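Local atomic coordinates of dihydrofolate reductase, putative (Aspergillus flavus, PDB entry 6DRS), a protein that probably catalyses the NADPH-dependent reduction of dihydrofolate to tetrahydrofolate, and is captured here with NADP and a small-molecule antifolate inhibitor. Residues T4-A12 with V153-Y162; G78-V89 with P125-L135. One frame throughout, in Å; residues are numbered along the deposited sequence.

Contact 1. Residues T4-A12 with V153-Y162; sequences TNPLTLIVA and VFVIGGAEIY. With NAP (NADP nicotinamide-adenine-dinucleotide phosphate), chain H.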
loop_
_atom_site.group_PDB
_atom_site.type_symbol
_atom_site.label_atom_id
_atom_site.label_comp_id
_atom_site.label_asym_id
_atom_site.label_seq_id
_atom_site.Cartn_x
_atom_site.Cartn_y
_atom_site.Cartn_z
ATOM N N THR A 4 19.204 9.984 1.046
ATOM C CA THR A 4 18.094 9.730 0.098
ATOM C C THR A 4 16.839 9.225 0.837
ATOM O O THR A 4 16.930 8.444 1.796
ATOM C CB THR A 4 18.594 9.029 -1.180
ATOM O OG1 THR A 4 17.450 8.481 -1.828
ATOM C CG2 THR A 4 19.599 7.920 -0.940
ATOM N N ASN A 5 15.677 9.698 0.381
ATOM C CA ASN A 5 14.414 9.574 1.107
ATOM C C ASN A 5 14.038 8.099 1.282
ATOM O O ASN A 5 14.384 7.266 0.454
ATOM C CB ASN A 5 13.290 10.367 0.436
ATOM C CG ASN A 5 13.166 11.790 0.948
ATOM O OD1 ASN A 5 12.722 12.677 0.216
ATOM N ND2 ASN A 5 13.544 12.026 2.196
ATOM N N PRO A 6 13.344 7.767 2.379
ATOM C CA PRO A 6 13.065 6.351 2.616
ATOM C C PRO A 6 12.003 5.810 1.643
ATOM O O PRO A 6 11.125 6.566 1.165
ATOM C CB PRO A 6 12.578 6.298 4.069
ATOM C CG PRO A 6 11.971 7.667 4.297
ATOM C CD PRO A 6 12.774 8.617 3.432
ATOM N N LEU A 7 12.092 4.517 1.349
ATOM C CA LEU A 7 11.058 3.841 0.553
ATOM C C LEU A 7 10.222 2.971 1.498
ATOM O O LEU A 7 10.761 2.196 2.279
ATOM C CB LEU A 7 11.751 3.002 -0.528
ATOM C CG LEU A 7 10.857 2.538 -1.677
ATOM C CD1 LEU A 7 9.983 3.677 -2.194
ATOM C CD2 LEU A 7 11.689 1.957 -2.798
ATOM N N THR A 8 8.920 3.161 1.498
ATOM C CA THR A 8 8.099 2.426 2.435
ATOM C C THR A 8 7.245 1.415 1.656
ATOM O O THR A 8 6.450 1.804 0.808
ATOM C CB THR A 8 7.252 3.394 3.270
ATOM O OG1 THR A 8 8.143 4.312 3.914
ATOM C CG2 THR A 8 6.382 2.689 4.282
ATOM N N LEU A 9 7.433 0.131 1.951
ATOM C CA LEU A 9 6.496 -0.942 1.557
ATOM C C LEU A 9 5.372 -1.012 2.597
ATOM O O LEU A 9 5.635 -1.025 3.812
ATOM C CB LEU A 9 7.258 -2.267 1.521
ATOM C CG LEU A 9 8.214 -2.450 0.349
ATOM C CD1 LEU A 9 9.276 -1.362 0.331
ATOM C CD2 LEU A 9 8.849 -3.837 0.402
ATOM N N ILE A 10 4.125 -0.994 2.145
ATOM C CA ILE A 10 3.020 -1.192 3.057
ATOM C C ILE A 10 2.208 -2.388 2.563
ATOM O O ILE A 10 1.895 -2.493 1.348
ATOM C CB ILE A 10 2.167 0.075 3.197
ATOM C CG1 ILE A 10 1.064 -0.125 4.232
ATOM C CG2 ILE A 10 1.632 0.549 1.848
ATOM C CD1 ILE A 10 0.197 1.087 4.443
ATOM N N VAL A 11 1.854 -3.250 3.509
ATOM C CA VAL A 11 1.306 -4.587 3.183
ATOM C C VAL A 11 0.459 -5.069 4.356
ATOM O O VAL A 11 0.737 -4.704 5.507
ATOM C CB VAL A 11 2.454 -5.578 2.890
ATOM C CG1 VAL A 11 3.232 -5.917 4.154
ATOM C CG2 VAL A 11 1.986 -6.852 2.187
ATOM N N ALA A 12 -0.579 -5.858 4.068
ATOM C CA ALA A 12 -1.252 -6.670 5.095
ATOM C C ALA A 12 -0.864 -8.145 4.878
ATOM O O ALA A 12 -0.866 -8.624 3.738
ATOM C CB ALA A 12 -2.745 -6.440 5.080
ATOM N N VAL A 153 6.624 8.276 -0.846
ATOM C CA VAL A 153 6.472 7.189 -1.834
ATOM C C VAL A 153 6.278 5.856 -1.095
ATOM O O VAL A 153 7.087 5.445 -0.250
ATOM C CB VAL A 153 7.651 7.138 -2.821
ATOM C CG1 VAL A 153 7.506 5.989 -3.815
ATOM C CG2 VAL A 153 7.814 8.469 -3.544
ATOM N N PHE A 154 5.196 5.188 -1.446
ATOM C CA PHE A 154 4.848 3.893 -0.900
ATOM C C PHE A 154 4.923 2.854 -2.014
ATOM O O PHE A 154 4.464 3.121 -3.129
ATOM C CB PHE A 154 3.400 3.896 -0.412
ATOM C CG PHE A 154 3.222 4.699 0.840
ATOM C CD1 PHE A 154 3.497 4.141 2.078
ATOM C CD2 PHE A 154 2.866 6.044 0.773
ATOM C CE1 PHE A 154 3.379 4.902 3.233
ATOM C CE2 PHE A 154 2.725 6.798 1.934
ATOM C CZ PHE A 154 2.983 6.225 3.162
ATOM N N VAL A 155 5.484 1.689 -1.701
ATOM C CA VAL A 155 5.332 0.513 -2.576
ATOM C C VAL A 155 4.174 -0.332 -2.036
ATOM O O VAL A 155 4.285 -0.855 -0.924
ATOM C CB VAL A 155 6.629 -0.302 -2.617
ATOM C CG1 VAL A 155 6.433 -1.645 -3.329
ATOM C CG2 VAL A 155 7.745 0.499 -3.261
ATOM N N ILE A 156 3.069 -0.401 -2.786
ATOM C CA ILE A 156 1.836 -1.003 -2.268
ATOM C C ILE A 156 1.626 -2.439 -2.780
ATOM O O ILE A 156 0.534 -2.997 -2.543
ATOM C CB ILE A 156 0.597 -0.107 -2.507
ATOM C CG1 ILE A 156 0.175 -0.051 -3.985
ATOM C CG2 ILE A 156 0.889 1.276 -1.940
ATOM C CD1 ILE A 156 -1.277 0.300 -4.201
ATOM N N GLY A 157 2.635 -3.054 -3.413
ATOM C CA GLY A 157 2.471 -4.428 -3.886
ATOM C C GLY A 157 2.329 -4.583 -5.403
ATOM O O GLY A 157 2.397 -3.606 -6.166
ATOM N N GLY A 158 2.152 -5.831 -5.859
ATOM C CA GLY A 158 2.103 -7.001 -4.967
ATOM C C GLY A 158 3.453 -7.687 -4.820
ATOM O O GLY A 158 4.492 -7.035 -4.757
ATOM N N ALA A 159 3.439 -9.017 -4.747
ATOM C CA ALA A 159 4.645 -9.803 -4.411
ATOM C C ALA A 159 5.787 -9.493 -5.377
ATOM O O ALA A 159 6.897 -9.330 -4.923
ATOM C CB ALA A 159 4.333 -11.282 -4.373
ATOM N N GLU A 160 5.527 -9.386 -6.685
ATOM C CA GLU A 160 6.647 -9.174 -7.657
ATOM C C GLU A 160 7.288 -7.796 -7.443
ATOM O O GLU A 160 8.507 -7.680 -7.410
ATOM C CB GLU A 160 6.191 -9.324 -9.110
ATOM C CG GLU A 160 5.732 -10.733 -9.465
ATOM C CD GLU A 160 5.322 -10.921 -10.925
ATOM O OE1 GLU A 160 4.407 -11.755 -11.206
ATOM O OE2 GLU A 160 5.899 -10.227 -11.786
ATOM N N ILE A 161 6.453 -6.767 -7.314
ATOM C CA ILE A 161 6.923 -5.397 -7.052
ATOM C C ILE A 161 7.646 -5.335 -5.695
ATOM O O ILE A 161 8.722 -4.718 -5.620
ATOM C CB ILE A 161 5.765 -4.379 -7.186
ATOM C CG1 ILE A 161 5.628 -3.847 -8.613
ATOM C CG2 ILE A 161 5.929 -3.224 -6.215
ATOM C CD1 ILE A 161 5.862 -4.867 -9.708
ATOM N N TYR A 162 7.100 -5.963 -4.640
ATOM C CA TYR A 162 7.768 -5.945 -3.317
ATOM C C TYR A 162 9.160 -6.584 -3.434
ATOM O O TYR A 162 10.142 -6.075 -2.862
ATOM C CB TYR A 162 7.011 -6.766 -2.273
ATOM C CG TYR A 162 5.725 -6.186 -1.743
ATOM C CD1 TYR A 162 5.621 -4.859 -1.353
ATOM C CD2 TYR A 162 4.606 -6.985 -1.622
ATOM C CE1 TYR A 162 4.439 -4.343 -0.853
ATOM C CE2 TYR A 162 3.408 -6.485 -1.136
ATOM C CZ TYR A 162 3.331 -5.166 -0.728
ATOM O OH TYR A 162 2.136 -4.702 -0.272
HETATM P PA NAP H . 1.989 -7.689 -8.758
HETATM O O1A NAP H . 0.927 -6.793 -8.187
HETATM O O2A NAP H . 3.412 -7.799 -8.345
HETATM O O5B NAP H . 1.970 -7.488 -10.370
HETATM C C5B NAP H . 2.642 -8.360 -11.300
HETATM C C4B NAP H . 2.662 -7.600 -12.610
HETATM O O4B NAP H . 3.465 -6.427 -12.457
HETATM C C3B NAP H . 3.311 -8.354 -13.761
HETATM O O3B NAP H . 2.355 -9.208 -14.409
HETATM C C2B NAP H . 3.768 -7.216 -14.656
HETATM O O2B NAP H . 2.641 -6.613 -15.286
HETATM C C1B NAP H . 4.201 -6.156 -13.660
HETATM N N9A NAP H . 5.613 -6.283 -13.347
HETATM C C8A NAP H . 6.031 -7.029 -12.312
HETATM N N7A NAP H . 7.378 -6.981 -12.232
HETATM C C5A NAP H . 7.833 -6.185 -13.224
HETATM C C6A NAP H . 9.165 -5.728 -13.682
HETATM N N6A NAP H . 10.237 -6.141 -12.992
HETATM N N1A NAP H . 9.275 -4.910 -14.750
HETATM C C2A NAP H . 8.157 -4.519 -15.388
HETATM N N3A NAP H . 6.905 -4.903 -15.020
HETATM C C4A NAP H . 6.665 -5.729 -13.969
HETATM O O3 NAP H . 1.282 -9.170 -8.799
HETATM P PN NAP H . 1.374 -10.388 -7.719
HETATM O O1N NAP H . 2.727 -10.526 -7.157
HETATM O O2N NAP H . 0.723 -11.519 -8.483
HETATM O O5D NAP H . 0.360 -9.901 -6.582
HETATM C C5D NAP H . -0.990 -9.645 -6.878
HETATM C C4D NAP H . -1.709 -10.298 -5.717
HETATM O O4D NAP H . -1.167 -9.770 -4.506
HETATM C C3D NAP H . -3.203 -10.079 -5.672
HETATM O O3D NAP H . -3.788 -11.292 -5.130
HETATM C C2D NAP H . -3.333 -8.939 -4.697
HETATM O O2D NAP H . -4.597 -8.959 -4.083
HETATM C C1D NAP H . -2.221 -9.220 -3.711
HETATM N N1N NAP H . -1.783 -8.006 -2.989
HETATM C C2N NAP H . -1.917 -7.991 -1.642
HETATM C C3N NAP H . -1.547 -6.865 -0.877
HETATM C C7N NAP H . -1.698 -6.889 0.643
HETATM O O7N NAP H . -1.277 -5.957 1.336
HETATM N N7N NAP H . -2.303 -7.954 1.200
HETATM C C4N NAP H . -1.068 -5.727 -1.555
HETATM C C5N NAP H . -0.952 -5.779 -2.946
HETATM C C6N NAP H . -1.329 -6.923 -3.654
HETATM P P2B NAP H . 2.207 -7.013 -16.783
HETATM O O1X NAP H . 1.720 -8.454 -16.706
HETATM O O2X NAP H . 1.004 -6.124 -17.020
HETATM O O3X NAP H . 3.525 -6.816 -17.468
HETATM O O HOH W 1 7.784 6.575 2.200
#
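With CG anti to its carbonyl carbon (chi1 -73°), Y162 sends its ring from the first turn of helix 159-167 to strand 7-12, while I10, with CG1 anti to the backbone N (chi1 -176°), has CG2 between the backbone N and the carbonyl carbon, on the side of F154 and I156. The phenol ends in a hydrogen bond from Y162 OH to I10 O at 2.7 Å, the donor sitting above the carbonyl plane, 36° out of it, rather than on a lone pair. The inhibitor also donates a hydrogen bond to I10 O, so two partners grip this buried carbonyl. V11 CG2 crowds the same hydroxyl, 3.3 Å from Y162 OH, and L9 CD2 lies 3.8 Å from Y162 CD1.

Between the strands the pairing is parallel: V155 N donates to T8 O at 2.7 Å and I10 N to V155 O at 3.1 Å, with a weak bond from T8 N to V153 O. T8 and F154 leave the sheet in the same direction, CG2 of T8 3.9 Å from CE1 of F154, and I10 CG2 touches both F154 CD1 and I156 CG2. L9 packs on V155 on the other face. A water joins T8 OG1 to V153 O, and R175 is a further partner of that threonine hydroxyl.

Beyond the strands, A12 N holds O7N of the nicotinamide amide at 2.8 Å, and the backbone N atoms of G158 and E160 bond to the pyrophosphate. G157 and G158, joined by a cis peptide, bring the chain up against the cofactor without side chains. Two adjacent parallel strands with a cis Gly-Gly turn and helix start at the diphosphate are characteristic of the dihydrofolate reductase fold, where they form the cofactor side of the active site.

Contact 2. Residues G78-V89 with P125-L135; sequences GKRINVIVTRDV and PITDAIVSSGL. With NAP (NADP nicotinamide-adenine-dinucleotide phosphate), chain H; SO4 (sulfate ion), chain B; SO4 (sulfate ion), chain E.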
loop_
_atom_site.group_PDB
_atom_site.type_symbol
_atom_site.label_atom_id
_atom_site.label_comp_id
_atom_site.label_asym_id
_atom_site.label_seq_id
_atom_site.Cartn_x
_atom_site.Cartn_y
_atom_site.Cartn_z
ATOM N N GLY A 78 -8.068 7.621 -5.473
ATOM C CA GLY A 78 -8.090 9.072 -5.392
ATOM C C GLY A 78 -7.105 9.645 -4.379
ATOM O O GLY A 78 -6.775 9.036 -3.331
ATOM N N LYS A 79 -6.626 10.846 -4.727
ATOM C CA LYS A 79 -5.888 11.707 -3.819
ATOM C C LYS A 79 -4.463 11.199 -3.664
ATOM O O LYS A 79 -3.760 11.635 -2.739
ATOM C CB LYS A 79 -6.564 11.843 -2.452
ATOM C CG LYS A 79 -7.843 12.655 -2.486
ATOM C CD LYS A 79 -8.578 12.694 -1.193
ATOM C CE LYS A 79 -9.944 13.317 -1.397
ATOM N NZ LYS A 79 -10.372 14.006 -0.160
ATOM N N ARG A 80 -4.049 10.325 -4.570
ATOM C CA ARG A 80 -2.663 9.915 -4.614
ATOM C C ARG A 80 -2.198 9.857 -6.077
ATOM O O ARG A 80 -3.002 9.873 -6.996
ATOM C CB ARG A 80 -2.512 8.543 -3.955
ATOM C CG ARG A 80 -2.480 8.574 -2.432
ATOM C CD ARG A 80 -3.150 7.344 -1.861
ATOM N NE ARG A 80 -4.592 7.319 -2.111
ATOM C CZ ARG A 80 -5.434 6.362 -1.708
ATOM N NH1 ARG A 80 -5.014 5.351 -0.953
ATOM N NH2 ARG A 80 -6.708 6.431 -2.057
ATOM N N ILE A 81 -0.909 9.788 -6.286
ATOM C CA ILE A 81 -0.362 9.492 -7.607
ATOM C C ILE A 81 -0.230 7.961 -7.709
ATOM O O ILE A 81 0.448 7.339 -6.887
ATOM C CB ILE A 81 1.016 10.177 -7.738
ATOM C CG1 ILE A 81 0.888 11.702 -7.655
ATOM C CG2 ILE A 81 1.740 9.724 -9.001
ATOM C CD1 ILE A 81 2.131 12.403 -7.156
ATOM N N ASN A 82 -0.940 7.355 -8.648
ATOM C CA ASN A 82 -0.907 5.935 -8.825
ATOM C C ASN A 82 0.142 5.629 -9.886
ATOM O O ASN A 82 0.132 6.230 -10.967
ATOM C CB ASN A 82 -2.272 5.406 -9.244
ATOM C CG ASN A 82 -3.331 5.566 -8.176
ATOM O OD1 ASN A 82 -3.848 4.568 -7.686
ATOM N ND2 ASN A 82 -3.708 6.797 -7.843
ATOM N N VAL A 83 1.084 4.753 -9.564
ATOM C CA VAL A 83 2.142 4.446 -10.523
ATOM C C VAL A 83 2.104 2.948 -10.835
ATOM O O VAL A 83 2.436 2.134 -9.967
ATOM C CB VAL A 83 3.534 4.889 -10.033
ATOM C CG1 VAL A 83 4.585 4.666 -11.118
ATOM C CG2 VAL A 83 3.531 6.339 -9.573
ATOM N N ILE A 84 1.684 2.597 -12.049
ATOM C CA ILE A 84 1.427 1.190 -12.414
ATOM C C ILE A 84 2.637 0.649 -13.174
ATOM O O ILE A 84 2.987 1.183 -14.226
ATOM C CB ILE A 84 0.121 1.036 -13.222
ATOM C CG1 ILE A 84 -1.105 1.493 -12.429
ATOM C CG2 ILE A 84 -0.039 -0.404 -13.708
ATOM C CD1 ILE A 84 -1.589 2.894 -12.727
ATOM N N VAL A 85 3.274 -0.394 -12.620
ATOM C CA VAL A 85 4.482 -0.996 -13.220
ATOM C C VAL A 85 4.092 -2.215 -14.063
ATOM O O VAL A 85 3.428 -3.136 -13.575
ATOM C CB VAL A 85 5.546 -1.361 -12.166
ATOM C CG1 VAL A 85 6.716 -2.128 -12.770
ATOM C CG2 VAL A 85 6.044 -0.120 -11.447
ATOM N N THR A 86 4.531 -2.191 -15.328
ATOM C CA THR A 86 4.089 -3.153 -16.332
ATOM C C THR A 86 5.192 -3.378 -17.370
ATOM O O THR A 86 6.137 -2.582 -17.512
ATOM C CB THR A 86 2.772 -2.730 -16.999
ATOM O OG1 THR A 86 2.388 -3.818 -17.841
ATOM C CG2 THR A 86 2.924 -1.491 -17.856
ATOM N N ARG A 87 5.065 -4.489 -18.087
ATOM C CA ARG A 87 5.959 -4.756 -19.214
ATOM C C ARG A 87 5.255 -4.398 -20.531
ATOM O O ARG A 87 5.840 -4.538 -21.591
ATOM C CB ARG A 87 6.413 -6.217 -19.201
ATOM C CG ARG A 87 7.432 -6.506 -18.115
ATOM C CD ARG A 87 8.076 -7.870 -18.245
ATOM N NE ARG A 87 9.005 -8.082 -17.140
ATOM C CZ ARG A 87 8.670 -8.616 -15.969
ATOM N NH1 ARG A 87 7.443 -9.080 -15.769
ATOM N NH2 ARG A 87 9.568 -8.660 -15.001
ATOM N N ASP A 88 4.008 -3.945 -20.469
ATOM C CA ASP A 88 3.334 -3.476 -21.662
ATOM C C ASP A 88 2.838 -2.031 -21.442
ATOM O O ASP A 88 1.610 -1.767 -21.315
ATOM C CB ASP A 88 2.251 -4.463 -22.113
ATOM C CG ASP A 88 1.336 -3.858 -23.169
ATOM O OD1 ASP A 88 1.845 -3.090 -24.012
ATOM O OD2 ASP A 88 0.121 -4.127 -23.132
ATOM N N VAL A 89 3.798 -1.089 -21.430
ATOM C CA VAL A 89 3.499 0.325 -21.112
ATOM C C VAL A 89 2.443 0.846 -22.084
ATOM O O VAL A 89 1.470 1.500 -21.674
ATOM C CB VAL A 89 4.755 1.220 -21.097
ATOM C CG1 VAL A 89 4.383 2.699 -20.989
ATOM C CG2 VAL A 89 5.687 0.838 -19.961
ATOM N N PRO A 125 -4.334 16.875 -1.658
ATOM C CA PRO A 125 -3.440 16.189 -2.601
ATOM C C PRO A 125 -4.163 15.864 -3.918
ATOM O O PRO A 125 -5.391 15.754 -3.927
ATOM C CB PRO A 125 -2.970 14.914 -1.878
ATOM C CG PRO A 125 -3.959 14.723 -0.762
ATOM C CD PRO A 125 -4.555 16.079 -0.440
ATOM N N ILE A 126 -3.422 15.732 -5.007
ATOM C CA ILE A 126 -4.101 15.590 -6.299
ATOM C C ILE A 126 -4.205 14.103 -6.673
ATOM O O ILE A 126 -3.602 13.256 -6.029
ATOM C CB ILE A 126 -3.456 16.476 -7.384
ATOM C CG1 ILE A 126 -1.966 16.213 -7.576
ATOM C CG2 ILE A 126 -3.721 17.945 -7.066
ATOM C CD1 ILE A 126 -1.663 14.984 -8.368
ATOM N N THR A 127 -5.013 13.783 -7.677
ATOM C CA THR A 127 -5.154 12.392 -8.147
ATOM C C THR A 127 -4.505 12.281 -9.526
ATOM O O THR A 127 -4.841 13.071 -10.426
ATOM C CB THR A 127 -6.635 12.047 -8.295
ATOM O OG1 THR A 127 -7.273 12.309 -7.044
ATOM C CG2 THR A 127 -6.861 10.617 -8.727
ATOM N N ASP A 128 -3.584 11.336 -9.680
ATOM C CA ASP A 128 -2.989 11.078 -10.968
ATOM C C ASP A 128 -2.731 9.568 -11.136
ATOM O O ASP A 128 -2.673 8.830 -10.143
ATOM C CB ASP A 128 -1.678 11.841 -11.124
ATOM C CG ASP A 128 -1.223 11.999 -12.570
ATOM O OD1 ASP A 128 -2.068 11.871 -13.485
ATOM O OD2 ASP A 128 -0.018 12.223 -12.776
ATOM N N ALA A 129 -2.527 9.127 -12.383
ATOM C CA ALA A 129 -2.066 7.772 -12.672
ATOM C C ALA A 129 -1.063 7.829 -13.814
ATOM O O ALA A 129 -1.321 8.488 -14.812
ATOM C CB ALA A 129 -3.221 6.881 -13.018
ATOM N N ILE A 130 0.056 7.143 -13.645
ATOM C CA ILE A 130 1.052 7.033 -14.689
ATOM C C ILE A 130 1.572 5.587 -14.754
ATOM O O ILE A 130 1.525 4.848 -13.765
ATOM C CB ILE A 130 2.189 8.037 -14.467
ATOM C CG1 ILE A 130 3.036 7.658 -13.257
ATOM C CG2 ILE A 130 1.620 9.434 -14.309
ATOM C CD1 ILE A 130 3.938 8.785 -12.768
ATOM N N VAL A 131 2.107 5.207 -15.912
ATOM C CA VAL A 131 2.506 3.818 -16.161
ATOM C C VAL A 131 3.996 3.808 -16.485
ATOM O O VAL A 131 4.395 4.572 -17.302
ATOM C CB VAL A 131 1.701 3.248 -17.343
ATOM C CG1 VAL A 131 2.108 1.812 -17.656
ATOM C CG2 VAL A 131 0.198 3.379 -17.133
ATOM N N SER A 132 4.786 2.963 -15.829
ATOM C CA SER A 132 6.221 2.888 -16.012
ATOM C C SER A 132 6.609 1.449 -16.341
ATOM O O SER A 132 5.835 0.520 -16.090
ATOM C CB SER A 132 6.953 3.324 -14.760
ATOM O OG SER A 132 6.367 4.515 -14.248
ATOM N N SER A 133 7.840 1.290 -16.810
ATOM C CA SER A 133 8.351 0.034 -17.364
ATOM C C SER A 133 9.077 -0.781 -16.280
ATOM O O SER A 133 9.585 -1.886 -16.535
ATOM C CB SER A 133 9.274 0.334 -18.508
ATOM O OG SER A 133 10.433 0.997 -18.024
ATOM N N GLY A 134 9.138 -0.234 -15.072
ATOM C CA GLY A 134 9.860 -0.863 -13.993
ATOM C C GLY A 134 9.739 -0.057 -12.712
ATOM O O GLY A 134 9.192 1.057 -12.709
ATOM N N LEU A 135 10.239 -0.626 -11.622
ATOM C CA LEU A 135 10.184 0.035 -10.320
ATOM C C LEU A 135 11.168 1.210 -10.289
ATOM O O LEU A 135 10.831 2.290 -9.770
ATOM C CB LEU A 135 10.528 -0.961 -9.212
ATOM C CG LEU A 135 10.611 -0.340 -7.820
ATOM C CD1 LEU A 135 9.240 0.110 -7.354
ATOM C CD2 LEU A 135 11.187 -1.329 -6.833
HETATM P PA NAP H . 1.989 -7.689 -8.758
HETATM O O1A NAP H . 0.927 -6.793 -8.187
HETATM O O2A NAP H . 3.412 -7.799 -8.345
HETATM O O5B NAP H . 1.970 -7.488 -10.370
HETATM C C5B NAP H . 2.642 -8.360 -11.300
HETATM C C4B NAP H . 2.662 -7.600 -12.610
HETATM O O4B NAP H . 3.465 -6.427 -12.457
HETATM C C3B NAP H . 3.311 -8.354 -13.761
HETATM O O3B NAP H . 2.355 -9.208 -14.409
HETATM C C2B NAP H . 3.768 -7.216 -14.656
HETATM O O2B NAP H . 2.641 -6.613 -15.286
HETATM C C1B NAP H . 4.201 -6.156 -13.660
HETATM N N9A NAP H . 5.613 -6.283 -13.347
HETATM C C8A NAP H . 6.031 -7.029 -12.312
HETATM N N7A NAP H . 7.378 -6.981 -12.232
HETATM C C5A NAP H . 7.833 -6.185 -13.224
HETATM C C6A NAP H . 9.165 -5.728 -13.682
HETATM N N6A NAP H . 10.237 -6.141 -12.992
HETATM N N1A NAP H . 9.275 -4.910 -14.750
HETATM C C2A NAP H . 8.157 -4.519 -15.388
HETATM N N3A NAP H . 6.905 -4.903 -15.020
HETATM C C4A NAP H . 6.665 -5.729 -13.969
HETATM O O3 NAP H . 1.282 -9.170 -8.799
HETATM P PN NAP H . 1.374 -10.388 -7.719
HETATM O O1N NAP H . 2.727 -10.526 -7.157
HETATM O O2N NAP H . 0.723 -11.519 -8.483
HETATM O O5D NAP H . 0.360 -9.901 -6.582
HETATM C C5D NAP H . -0.990 -9.645 -6.878
HETATM C C4D NAP H . -1.709 -10.298 -5.717
HETATM O O4D NAP H . -1.167 -9.770 -4.506
HETATM C C3D NAP H . -3.203 -10.079 -5.672
HETATM O O3D NAP H . -3.788 -11.292 -5.130
HETATM C C2D NAP H . -3.333 -8.939 -4.697
HETATM O O2D NAP H . -4.597 -8.959 -4.083
HETATM C C1D NAP H . -2.221 -9.220 -3.711
HETATM N N1N NAP H . -1.783 -8.006 -2.989
HETATM C C2N NAP H . -1.917 -7.991 -1.642
HETATM C C3N NAP H . -1.547 -6.865 -0.877
HETATM C C7N NAP H . -1.698 -6.889 0.643
HETATM O O7N NAP H . -1.277 -5.957 1.336
HETATM N N7N NAP H . -2.303 -7.954 1.200
HETATM C C4N NAP H . -1.068 -5.727 -1.555
HETATM C C5N NAP H . -0.952 -5.779 -2.946
HETATM C C6N NAP H . -1.329 -6.923 -3.654
HETATM P P2B NAP H . 2.207 -7.013 -16.783
HETATM O O1X NAP H . 1.720 -8.454 -16.706
HETATM O O2X NAP H . 1.004 -6.124 -17.020
HETATM O O3X NAP H . 3.525 -6.816 -17.468
HETATM S S SO4 B . 13.092 -2.516 -12.377
HETATM O O1 SO4 B . 14.158 -3.508 -12.139
HETATM O O2 SO4 B . 13.446 -1.265 -11.652
HETATM O O3 SO4 B . 12.985 -2.303 -13.839
HETATM O O4 SO4 B . 11.764 -3.003 -11.923
HETATM S S SO4 E . -11.442 9.283 -3.615
HETATM O O1 SO4 E . -12.015 8.723 -2.369
HETATM O O2 SO4 E . -10.347 10.216 -3.263
HETATM O O3 SO4 E . -12.485 10.017 -4.378
HETATM O O4 SO4 E . -10.917 8.164 -4.434
#
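N82 faces D128 and A129 across paired parallel strands. Its CB touches A129 CB at 4.2 Å and also skirts D128 O; CG stays 3.9 Å from D128 O; ND2 then donates to D128 O at 3.2 Å and to L77 O outside the segment, while OD1 is hydrogen-bonded to a residue just beyond the segments. Since the backbone N of N82 also donates to D128 O, at 2.7 Å, this carbonyl is gripped by two nitrogens arriving from opposite faces of its plane.

I130 N bonds to N82 O and I84 N to I130 O, while V83 and I130 point the same way off the sheet, CG2 to CG1 3.9 Å. At one end, K79 N donates to T127 OG1 at 2.8 Å. At the other, T86 CG2 is pressed to 3.4 Å from V131 CG1, and T86 OG1 accepts from D88 N in an ST turn and donates to O2X of the cofactor's 2'-phosphate. R87 N adds a bond to O3X, and the R87 guanidinium lies over the adenine.

Hydroxyl and backbone NH thus receive the 2'-phosphate just where the pairing ends, consistent with a preference for NADP(H) over NAD(H).

In the fold
Both contacts join parallel strands of one sheet, and strand 57-63 runs between them, pairing with 150-157 on one side and 81-85 on the other. Contact 1 is the central one, almost wholly buried and largely apolar, with a tyrosine hydroxyl as its polar crossing from side chain to backbone. Contact 2, centred about 13 Å from it, lies farther out and is only partly buried; its ends reach solvent, and polar side chains such as N82 and T127 join the backbone bonds. The two meet where I161 CD1 packs 4.2 Å from V85 CG1, and they share NADP: contact 1 holds the nicotinamide and diphosphate, contact 2 the 2'-phosphate, and both touch the adenine.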